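Local coordinates for protein cypemycin cysteine dehydrogenase (decarboxylating) (Streptomyces sp, PDB 6JDD) that catalyses the oxidative decarboxylation of the C-terminal cysteine of the cypemycin precursor peptide, a step in making the aminovinyl-cysteine ring of this linaridin, at residues A[74-77]-A[78-81]. Residues are numbered along the deposited sequence; the frame is centred on the assembly and turned at random.
Sequences DVPP and EVNS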
# COMPACT_ATOMS: atom_id res chain seq x y z
N ASP A 74 -20.13 13.16 1.47
CA ASP A 74 -20.75 14.51 1.55
C ASP A 74 -22.00 14.58 0.67
O ASP A 74 -22.70 15.62 0.71
CB ASP A 74 -19.80 15.64 1.13
CG ASP A 74 -18.60 15.80 2.04
OD1 ASP A 74 -18.77 15.57 3.26
OD2 ASP A 74 -17.51 16.13 1.50
N VAL A 75 -22.27 13.54 -0.12
CA VAL A 75 -23.40 13.58 -1.09
C VAL A 75 -24.68 13.67 -0.27
O VAL A 75 -24.96 12.79 0.52
CB VAL A 75 -23.41 12.36 -2.01
CG1 VAL A 75 -24.70 12.26 -2.78
CG2 VAL A 75 -22.27 12.42 -2.98
N PRO A 76 -25.49 14.74 -0.43
CA PRO A 76 -26.70 14.89 0.38
C PRO A 76 -27.75 13.88 -0.05
O PRO A 76 -27.83 13.52 -1.21
CB PRO A 76 -27.16 16.32 0.11
CG PRO A 76 -26.60 16.62 -1.25
CD PRO A 76 -25.28 15.87 -1.33
N PRO A 77 -28.57 13.38 0.89
CA PRO A 77 -29.57 12.37 0.56
C PRO A 77 -30.65 12.83 -0.43
O PRO A 77 -31.09 11.99 -1.20
CB PRO A 77 -30.21 12.03 1.90
CG PRO A 77 -29.87 13.20 2.81
CD PRO A 77 -28.56 13.74 2.31
N GLU A 78 -30.99 14.12 -0.43
CA GLU A 78 -32.07 14.69 -1.28
C GLU A 78 -31.75 14.69 -2.78
O GLU A 78 -32.67 14.97 -3.57
CB GLU A 78 -32.39 16.11 -0.85
CG GLU A 78 -31.29 17.09 -1.15
CD GLU A 78 -30.38 17.42 0.03
OE1 GLU A 78 -29.85 18.57 0.05
OE2 GLU A 78 -30.21 16.52 0.94
N VAL A 79 -30.53 14.31 -3.19
CA VAL A 79 -30.29 14.02 -4.63
C VAL A 79 -31.32 12.98 -5.11
O VAL A 79 -31.72 13.06 -6.27
CB VAL A 79 -28.83 13.61 -4.96
CG1 VAL A 79 -27.82 14.65 -4.49
CG2 VAL A 79 -28.47 12.22 -4.43
N ASN A 80 -31.75 12.04 -4.29
CA ASN A 80 -32.69 10.96 -4.72
C ASN A 80 -34.13 11.51 -4.83
O ASN A 80 -35.01 10.74 -5.19
CB ASN A 80 -32.54 9.71 -3.84
CG ASN A 80 -31.40 8.82 -4.29
OD1 ASN A 80 -31.32 8.43 -5.45
ND2 ASN A 80 -30.50 8.46 -3.38
N SER A 81 -34.37 12.81 -4.57
CA SER A 81 -35.66 13.50 -4.83
C SER A 81 -35.48 14.66 -5.78
O SER A 81 -36.39 15.52 -5.85
CB SER A 81 -36.24 14.03 -3.59
OG SER A 81 -35.99 13.11 -2.55
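E78 brings its carboxylate to the CB edge of the P76 ring, its CD 3.4 Å from P76 CB, with OE2 also beside CD of P77. E78 CG is tucked between its own N and C (chi1 69°), and a bend at chi2 (-99°) turns the side chain back toward P76. P76 also touches V79, its CG 4.0 Å from V79 CG1, the two side chains meeting nearly at right angles. The second V79 methyl, CG2, approaches CG1 of V75 at 4.1 Å. Two backbone bonds, each spanning three residues, wind the chain: a weak one from V79 N to P76 O (3.4 Å), and one from N80 N to P77 O (3.2 Å). S81 N continues the winding by donating to E78 O. Outside the turn, G85 N donates to E78 OE1, tying the carboxylate to a later part of the same loop. With an alanine here in place of E78, the G85 amide would probably lose its acceptor and the CB edge of P76 its cover. W66 of strand 65-67 packs on V75, P76 and V79, while P111 and M115 of helix 111-118 cover V79. N80 touches FAD and P130 of a second subunit. This is a short 3-10 segment beginning at P77, in the loop between strands 65-67 and 90-95 of the Rossmann-like parallel sheet (strand order 3-2-1-4-5-6) of a Flavoprotein-family enzyme, beside the flavin site at a subunit interface.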